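Local coordinates for Lmo2470 protein (Listeria monocytogenes EGD-e, PDB 5HL3) that binds calcium and, as the internalin InlP, interacts with afadin and facilitates crossing of the basement membrane, at residues Thr250-Pro253 against Thr259-Val262; Pro270-Asn275 against Cys280-Pro285; Asn322-Asp327 against Leu338-Asn343. One frame throughout, in Å; residues are numbered along the deposited sequence.

Interaction 1: Thr250-Pro253 against Thr259-Val262; sequences TELP and TIYV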
loop_
_atom_site.group_PDB
_atom_site.type_symbol
_atom_site.label_atom_id
_atom_site.label_comp_id
_atom_site.label_asym_id
_atom_site.label_seq_id
_atom_site.Cartn_x
_atom_site.Cartn_y
_atom_site.Cartn_z
ATOM N N THR A 250 8.013 -19.947 -5.602
ATOM C CA THR A 250 8.227 -21.122 -6.482
ATOM C C THR A 250 6.953 -21.974 -6.616
ATOM O O THR A 250 6.919 -22.889 -7.440
ATOM C CB THR A 250 9.418 -21.951 -6.000
ATOM O OG1 THR A 250 9.187 -22.374 -4.660
ATOM C CG2 THR A 250 10.712 -21.179 -6.133
ATOM N N GLU A 251 5.925 -21.641 -5.836
ATOM C CA GLU A 251 4.634 -22.321 -5.852
ATOM C C GLU A 251 3.606 -21.316 -5.379
ATOM O O GLU A 251 3.879 -20.542 -4.460
ATOM C CB GLU A 251 4.620 -23.568 -4.938
ATOM C CG GLU A 251 3.358 -24.425 -5.056
ATOM C CD GLU A 251 3.383 -25.667 -4.217
ATOM O OE1 GLU A 251 3.752 -25.560 -3.021
ATOM O OE2 GLU A 251 2.995 -26.750 -4.738
ATOM N N LEU A 252 2.434 -21.327 -5.998
ATOM C CA LEU A 252 1.330 -20.430 -5.613
ATOM C C LEU A 252 0.388 -21.149 -4.647
ATOM O O LEU A 252 0.257 -22.382 -4.677
ATOM C CB LEU A 252 0.545 -20.008 -6.841
ATOM C CG LEU A 252 1.390 -19.293 -7.908
ATOM C CD1 LEU A 252 0.619 -19.129 -9.225
ATOM C CD2 LEU A 252 1.909 -17.975 -7.379
ATOM N N PRO A 253 -0.343 -20.387 -3.819
ATOM C CA PRO A 253 -1.268 -21.013 -2.863
ATOM C C PRO A 253 -2.472 -21.618 -3.562
ATOM O O PRO A 253 -3.317 -20.901 -4.125
ATOM C CB PRO A 253 -1.650 -19.858 -1.920
ATOM C CG PRO A 253 -1.391 -18.627 -2.707
ATOM C CD PRO A 253 -0.203 -18.941 -3.577
ATOM N N THR A 259 -7.917 -16.810 -8.081
ATOM C CA THR A 259 -7.986 -15.365 -7.831
ATOM C C THR A 259 -6.685 -14.665 -8.161
ATOM O O THR A 259 -6.623 -13.449 -8.132
ATOM C CB THR A 259 -8.267 -15.054 -6.332
ATOM O OG1 THR A 259 -7.123 -15.367 -5.531
ATOM C CG2 THR A 259 -9.495 -15.784 -5.823
ATOM N N ILE A 260 -5.644 -15.420 -8.505
ATOM C CA ILE A 260 -4.296 -14.842 -8.544
ATOM C C ILE A 260 -3.930 -14.092 -9.820
ATOM O O ILE A 260 -4.213 -14.518 -10.941
ATOM C CB ILE A 260 -3.235 -15.947 -8.263
ATOM C CG1 ILE A 260 -3.404 -16.482 -6.842
ATOM C CG2 ILE A 260 -1.806 -15.434 -8.443
ATOM C CD1 ILE A 260 -2.500 -17.651 -6.488
ATOM N N TYR A 261 -3.303 -12.927 -9.617
ATOM C CA TYR A 261 -2.623 -12.216 -10.693
ATOM C C TYR A 261 -1.122 -12.414 -10.507
ATOM O O TYR A 261 -0.564 -12.018 -9.482
ATOM C CB TYR A 261 -2.948 -10.694 -10.707
ATOM C CG TYR A 261 -2.264 -9.994 -11.868
ATOM C CD1 TYR A 261 -0.931 -9.634 -11.791
ATOM C CD2 TYR A 261 -2.956 -9.667 -13.040
ATOM C CE1 TYR A 261 -0.274 -9.035 -12.870
ATOM C CE2 TYR A 261 -2.301 -9.052 -14.122
ATOM C CZ TYR A 261 -0.971 -8.746 -14.032
ATOM O OH TYR A 261 -0.291 -8.148 -15.083
ATOM N N VAL A 262 -0.476 -13.070 -11.472
ATOM C CA VAL A 262 0.994 -13.139 -11.574
ATOM C C VAL A 262 1.336 -13.194 -13.041
ATOM O O VAL A 262 0.853 -14.095 -13.758
ATOM C CB VAL A 262 1.662 -14.399 -10.925
ATOM C CG1 VAL A 262 3.142 -14.479 -11.337
ATOM C CG2 VAL A 262 1.541 -14.382 -9.427
#

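Interaction 2: Pro270-Asn275 against Cys280-Pro285; sequences PDQTIN and CTIDLP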
loop_
_atom_site.group_PDB
_atom_site.type_symbol
_atom_site.label_atom_id
_atom_site.label_comp_id
_atom_site.label_asym_id
_atom_site.label_seq_id
_atom_site.Cartn_x
_atom_site.Cartn_y
_atom_site.Cartn_z
ATOM N N PRO A 270 17.033 -25.005 -5.485
ATOM C CA PRO A 270 18.130 -25.593 -4.715
ATOM C C PRO A 270 19.433 -25.816 -5.495
ATOM O O PRO A 270 19.421 -26.052 -6.707
ATOM C CB PRO A 270 17.530 -26.954 -4.269
ATOM C CG PRO A 270 16.057 -26.708 -4.257
ATOM C CD PRO A 270 15.846 -25.882 -5.485
ATOM N N ASP A 271 20.552 -25.711 -4.785
ATOM C CA ASP A 271 21.847 -26.072 -5.361
ATOM C C ASP A 271 21.802 -27.541 -5.808
ATOM O O ASP A 271 21.192 -28.371 -5.145
ATOM C CB ASP A 271 22.987 -25.946 -4.328
ATOM C CG ASP A 271 23.191 -24.542 -3.792
ATOM O OD1 ASP A 271 22.833 -23.552 -4.450
ATOM O OD2 ASP A 271 23.707 -24.444 -2.656
ATOM N N GLN A 272 22.489 -27.845 -6.894
ATOM C CA GLN A 272 22.674 -29.230 -7.304
ATOM C C GLN A 272 24.126 -29.531 -7.621
ATOM O O GLN A 272 24.871 -28.662 -8.044
ATOM C CB GLN A 272 21.835 -29.557 -8.528
ATOM C CG GLN A 272 20.352 -29.512 -8.284
ATOM C CD GLN A 272 19.578 -30.166 -9.422
ATOM O OE1 GLN A 272 19.956 -31.243 -9.904
ATOM N NE2 GLN A 272 18.506 -29.520 -9.862
ATOM N N THR A 273 24.499 -30.787 -7.400
ATOM C CA THR A 273 25.803 -31.331 -7.774
ATOM C C THR A 273 25.548 -32.498 -8.738
ATOM O O THR A 273 24.784 -33.413 -8.406
ATOM C CB THR A 273 26.596 -31.791 -6.539
ATOM O OG1 THR A 273 26.798 -30.658 -5.682
ATOM C CG2 THR A 273 27.938 -32.395 -6.946
ATOM N N ILE A 274 26.136 -32.441 -9.933
ATOM C CA ILE A 274 25.955 -33.482 -10.932
ATOM C C ILE A 274 27.307 -33.877 -11.494
ATOM O O ILE A 274 28.320 -33.215 -11.258
ATOM C CB ILE A 274 25.021 -33.010 -12.090
ATOM C CG1 ILE A 274 25.703 -31.938 -12.959
ATOM C CG2 ILE A 274 23.699 -32.514 -11.540
ATOM C CD1 ILE A 274 24.837 -31.356 -14.058
ATOM N N ASN A 275 27.329 -34.967 -12.242
ATOM C CA ASN A 275 28.564 -35.416 -12.875
ATOM C C ASN A 275 28.613 -34.922 -14.294
ATOM O O ASN A 275 27.583 -34.740 -14.932
ATOM C CB ASN A 275 28.653 -36.937 -12.839
ATOM C CG ASN A 275 28.762 -37.467 -11.427
ATOM O OD1 ASN A 275 29.608 -37.024 -10.646
ATOM N ND2 ASN A 275 27.882 -38.398 -11.076
ATOM N N CYS A 280 20.317 -31.707 -16.092
ATOM C CA CYS A 280 19.916 -31.192 -14.800
ATOM C C CYS A 280 18.409 -30.954 -14.810
ATOM O O CYS A 280 17.888 -30.244 -15.670
ATOM C CB CYS A 280 20.671 -29.903 -14.531
ATOM S SG CYS A 280 20.377 -29.219 -12.894
ATOM N N THR A 281 17.717 -31.560 -13.848
ATOM C CA THR A 281 16.263 -31.489 -13.771
ATOM C C THR A 281 15.856 -30.734 -12.521
ATOM O O THR A 281 16.462 -30.882 -11.473
ATOM C CB THR A 281 15.677 -32.914 -13.802
ATOM O OG1 THR A 281 16.025 -33.521 -15.055
ATOM C CG2 THR A 281 14.188 -32.905 -13.637
ATOM N N ILE A 282 14.817 -29.916 -12.647
ATOM C CA ILE A 282 14.285 -29.108 -11.562
ATOM C C ILE A 282 12.784 -29.316 -11.387
ATOM O O ILE A 282 12.061 -29.653 -12.341
ATOM C CB ILE A 282 14.511 -27.566 -11.790
ATOM C CG1 ILE A 282 13.872 -27.084 -13.114
ATOM C CG2 ILE A 282 15.998 -27.245 -11.759
ATOM C CD1 ILE A 282 13.761 -25.584 -13.269
ATOM N N ASP A 283 12.344 -29.067 -10.164
ATOM C CA ASP A 283 10.930 -28.898 -9.841
ATOM C C ASP A 283 10.616 -27.404 -9.991
ATOM O O ASP A 283 11.453 -26.544 -9.695
ATOM C CB ASP A 283 10.634 -29.319 -8.396
ATOM C CG ASP A 283 10.812 -30.778 -8.151
ATOM O OD1 ASP A 283 10.705 -31.601 -9.075
ATOM O OD2 ASP A 283 11.059 -31.120 -6.964
ATOM N N LEU A 284 9.430 -27.087 -10.481
ATOM C CA LEU A 284 9.005 -25.672 -10.568
ATOM C C LEU A 284 7.501 -25.604 -10.527
ATOM O O LEU A 284 6.857 -25.409 -11.555
ATOM C CB LEU A 284 9.600 -24.986 -11.800
ATOM C CG LEU A 284 9.479 -23.456 -11.864
ATOM C CD1 LEU A 284 10.002 -22.800 -10.612
ATOM C CD2 LEU A 284 10.191 -22.944 -13.113
ATOM N N PRO A 285 6.927 -25.780 -9.322
ATOM C CA PRO A 285 5.483 -25.924 -9.243
ATOM C C PRO A 285 4.708 -24.764 -9.859
ATOM O O PRO A 285 3.685 -24.986 -10.508
ATOM C CB PRO A 285 5.226 -26.105 -7.746
ATOM C CG PRO A 285 6.487 -26.772 -7.248
ATOM C CD PRO A 285 7.579 -26.060 -8.016
HETATM O O HOH W 1 19.031 -33.069 -11.808
#

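Interaction 3: Asn322-Asp327 against Leu338-Asn343; sequences NTITVD and LDVSYN. With CA (calcium ion), chain G; CA (calcium ion), chain H.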
loop_
_atom_site.group_PDB
_atom_site.type_symbol
_atom_site.label_atom_id
_atom_site.label_comp_id
_atom_site.label_asym_id
_atom_site.label_seq_id
_atom_site.Cartn_x
_atom_site.Cartn_y
_atom_site.Cartn_z
ATOM N N ASN A 322 5.874 -33.405 -13.985
ATOM C CA ASN A 322 5.958 -31.995 -13.618
ATOM C C ASN A 322 7.380 -31.556 -13.251
ATOM O O ASN A 322 7.643 -31.068 -12.156
ATOM C CB ASN A 322 4.957 -31.626 -12.499
ATOM C CG ASN A 322 3.515 -31.558 -12.991
ATOM O OD1 ASN A 322 3.177 -32.043 -14.066
ATOM N ND2 ASN A 322 2.666 -30.930 -12.196
ATOM N N THR A 323 8.297 -31.755 -14.186
ATOM C CA THR A 323 9.677 -31.287 -13.986
ATOM C C THR A 323 10.122 -30.646 -15.297
ATOM O O THR A 323 9.446 -30.743 -16.327
ATOM C CB THR A 323 10.653 -32.429 -13.624
ATOM O OG1 THR A 323 10.686 -33.369 -14.676
ATOM C CG2 THR A 323 10.264 -33.163 -12.333
ATOM N N ILE A 324 11.267 -29.969 -15.237
ATOM C CA ILE A 324 11.879 -29.316 -16.385
ATOM C C ILE A 324 13.334 -29.757 -16.431
ATOM O O ILE A 324 14.007 -29.745 -15.403
ATOM C CB ILE A 324 11.786 -27.781 -16.295
ATOM C CG1 ILE A 324 10.327 -27.338 -16.287
ATOM C CG2 ILE A 324 12.550 -27.123 -17.438
ATOM C CD1 ILE A 324 10.117 -25.863 -15.971
ATOM N N THR A 325 13.825 -30.128 -17.614
ATOM C CA THR A 325 15.209 -30.599 -17.753
ATOM C C THR A 325 16.006 -29.665 -18.638
ATOM O O THR A 325 15.563 -29.331 -19.733
ATOM C CB THR A 325 15.258 -32.030 -18.322
ATOM O OG1 THR A 325 14.613 -32.911 -17.386
ATOM C CG2 THR A 325 16.672 -32.489 -18.542
ATOM N N VAL A 326 17.159 -29.215 -18.143
ATOM C CA VAL A 326 18.086 -28.395 -18.908
ATOM C C VAL A 326 19.256 -29.272 -19.303
ATOM O O VAL A 326 19.821 -29.991 -18.480
ATOM C CB VAL A 326 18.565 -27.194 -18.088
ATOM C CG1 VAL A 326 19.501 -26.311 -18.910
ATOM C CG2 VAL A 326 17.377 -26.408 -17.610
ATOM N N ASP A 327 19.575 -29.264 -20.589
ATOM C CA ASP A 327 20.643 -30.116 -21.089
ATOM C C ASP A 327 22.016 -29.497 -20.842
ATOM O O ASP A 327 22.553 -28.780 -21.688
ATOM C CB ASP A 327 20.453 -30.433 -22.565
ATOM C CG ASP A 327 21.470 -31.420 -23.078
ATOM O OD1 ASP A 327 22.310 -31.898 -22.287
ATOM O OD2 ASP A 327 21.431 -31.747 -24.280
ATOM N N LEU A 338 22.707 -21.314 -13.413
ATOM C CA LEU A 338 21.656 -21.694 -14.379
ATOM C C LEU A 338 20.407 -20.842 -14.175
ATOM O O LEU A 338 20.137 -20.369 -13.077
ATOM C CB LEU A 338 21.281 -23.179 -14.253
ATOM C CG LEU A 338 22.102 -24.164 -15.092
ATOM C CD1 LEU A 338 23.591 -24.069 -14.826
ATOM C CD2 LEU A 338 21.620 -25.609 -14.945
ATOM N N ASP A 339 19.655 -20.668 -15.258
ATOM C CA ASP A 339 18.390 -19.915 -15.263
ATOM C C ASP A 339 17.400 -20.612 -16.153
ATOM O O ASP A 339 17.764 -21.031 -17.255
ATOM C CB ASP A 339 18.609 -18.501 -15.773
ATOM C CG ASP A 339 17.319 -17.788 -16.120
ATOM O OD1 ASP A 339 16.573 -18.198 -17.038
ATOM O OD2 ASP A 339 17.087 -16.759 -15.538
ATOM N N VAL A 340 16.177 -20.808 -15.657
ATOM C CA VAL A 340 15.048 -21.221 -16.488
ATOM C C VAL A 340 14.031 -20.083 -16.435
ATOM O O VAL A 340 13.675 -19.588 -15.353
ATOM C CB VAL A 340 14.415 -22.540 -16.014
ATOM C CG1 VAL A 340 13.012 -22.759 -16.586
ATOM C CG2 VAL A 340 15.270 -23.698 -16.446
ATOM N N SER A 341 13.585 -19.680 -17.612
ATOM C CA SER A 341 12.635 -18.578 -17.744
ATOM C C SER A 341 11.445 -19.000 -18.590
ATOM O O SER A 341 11.584 -19.794 -19.526
ATOM C CB SER A 341 13.324 -17.360 -18.344
ATOM O OG SER A 341 14.236 -16.770 -17.395
ATOM N N TYR A 342 10.281 -18.444 -18.276
ATOM C CA TYR A 342 9.075 -18.704 -19.039
ATOM C C TYR A 342 8.164 -17.477 -18.937
ATOM O O TYR A 342 8.448 -16.501 -18.224
ATOM C CB TYR A 342 8.396 -19.994 -18.558
ATOM C CG TYR A 342 7.801 -19.906 -17.189
ATOM C CD1 TYR A 342 8.558 -20.201 -16.031
ATOM C CD2 TYR A 342 6.481 -19.468 -17.019
ATOM C CE1 TYR A 342 7.992 -20.099 -14.788
ATOM C CE2 TYR A 342 5.926 -19.380 -15.772
ATOM C CZ TYR A 342 6.687 -19.658 -14.653
ATOM O OH TYR A 342 6.139 -19.541 -13.401
ATOM N N ASN A 343 7.048 -17.543 -19.666
ATOM C CA ASN A 343 6.095 -16.407 -19.728
ATOM C C ASN A 343 6.786 -15.133 -20.180
ATOM O O ASN A 343 6.483 -14.039 -19.735
ATOM C CB ASN A 343 5.318 -16.188 -18.398
ATOM C CG ASN A 343 3.974 -15.563 -18.636
ATOM O OD1 ASN A 343 3.352 -15.883 -19.627
ATOM N ND2 ASN A 343 3.536 -14.655 -17.763
HETATM CA CA CA G . 1.466 -32.265 -15.597
HETATM CA CA CA H . 17.202 -15.069 -13.678
HETATM O O HOH W 2 1.140 -34.118 -14.288
HETATM O O HOH W 3 -1.174 -32.289 -15.262
HETATM O O HOH W 4 0.303 -33.380 -17.465
HETATM O O HOH W 5 0.785 -30.129 -15.022
HETATM O O HOH W 6 15.593 -14.578 -11.849
#

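Interaction 1: Thr250-Pro253 against Thr259-Val262
L252 meets both I260 and V262, the two inward-turned residues of 259-262, and it does so with different parts of its side chain. Its CB lies 3.9 Å from I260 CD1, so the base of the leucine packs against the tip of the isoleucine. Higher up, one branch reaches the second partner: L252 CD2 stops 4.2 Å from V262 CG2, with the two side chains running at a slant to one another. The leucine manages this because CG stands beside its backbone N, opposite the carbonyl carbon (chi1 -58°), which carries CD2 on past I260 toward V262.

P253 comes next and offers the CG-CD side of its ring. I260 CD1 is 3.9 Å from P253 CD and 4.1 Å from P253 CG, so this single methyl rests against the leucine CB and the proline ring at once, both of them ahead of it. I260 reaches that far by holding its longer branch fully stretched, with CD1 anti to CA (chi2 175°). The shorter branch stays back along its own strand, where I260 CG2 packs 3.6 Å from V262 CG2. The whole interface is apolar, small and largely buried.

In the fold, this is the last turn of the leucine-rich-repeat solenoid. Strand 260-261 is the outermost strand of the long parallel sheet, tied to its neighbour 241-243 and the loop beyond through backbone bonds from Y261 to L242 and L244. Segment 250-253 runs along the return path after strand 248-249, so the contact fills the inside of the final coil. Helix 285-292 then closes over it: I286 packs on L252, Q289 OE1 accepts a hydrogen bond from the backbone N of L252, and M290 lies against V262.

Interaction 2: Pro270-Asn275 against Cys280-Pro285
Q272 bridges from one border strand to another, reaching C280, T281 and I282 in the C-terminal domain, whose β-sandwich is consistent with an immunoglobulin-like E-set fold. Strands 272-274 and 280-283 run roughly antiparallel, at 155°, but with 9.1 Å between their axes they are too far apart to pair as neighbours in a sheet. A side chain spans the gap instead.

The polar part is a double link between the Q272 amide and the backbone of T281. Q272 NE2 donates directly to T281 O at 2.9 Å, an N-H...O angle of 157°. The acceptor lies close to the plane of the glutamine amide, although the donor itself sits well above the T281 carbonyl plane. On the other arm, Q272 OE1 accepts from a water at 2.8 Å, and that water in turn accepts from T281 N. One amide thus serves both the N-H and the C=O of T281 on the border of strand 280-283, one of them through water. The glutamine gets there by stretching out beyond CG (chi2 -166°). The T281 hydroxyl looks to a different partner, T325 OG1, on the adjoining strand 323-326.

Sulfur and carbon contacts complete the joint. C280 SG lies over the flat face of the amide, at 3.6 Å from both Q272 OE1 and Q272 NE2, so the group is covered from one side while its edge does the bonding. W356 also packs on C280 and I282, continuing the buried layer. Farther along the first strand, I274 also faces segment 280-285, though the approach is loose: I274 CD1 is 4.4 Å from C280 CB. On the nitrogen side of the amide, I282 CG2 touches Q272 NE2 at 3.9 Å.

Interaction 3: Asn322-Asp327 against Leu338-Asn343
N322 OD1 binds a calcium ion at 2.3 Å, at the start of strand 323-326 in the C-terminal β-sandwich. Four waters and E319 O are also among the ligands of this ion. Beside the site N322 and T323 both face N318, forming a G1 beta bulge.

Strand 334-345 carries a second calcium site, on the side of the strand turned from the first segment. D339 OD2 binds that ion at 2.5 Å together with S353 and D355. The other oxygen is held too: S341 OG donates to the syn lone pair of D339 OD1 at 2.8 Å, which should help fix the rotation of the carboxylate.

Between the two sites the strands meet through apolar side chains alone. V340 points across at both I324 and V326, and each of its methyls takes one partner. W356 and I282 also pack on V340, which places it in the sandwich core. I324 CD1 comes to 4.3 Å from V340 CG1. The two valine side chains lie alongside, pointing opposite ways, with V326 CG2 3.6 Å from V340 CG2.

How the interactions relate
The three contacts follow one another along the chain without interleaving. Interaction 1 closes the leucine-rich-repeat solenoid, and interactions 2 and 3 belong to the β-sandwich that follows; their centres lie 22 and 18 Å from that of interaction 1. P285, at the start of helix 285-292, packs on T250 and E251, so interaction 2 runs directly into the junction between the domains. Interactions 2 and 3 are only 10 Å apart, because strands 280-283 and 323-326 are sheet neighbours: C280 O lies 2.8 Å from V326 N, a probable hydrogen bond. Repeat array and sandwich are therefore joined by direct side-chain packing as well as by the chain.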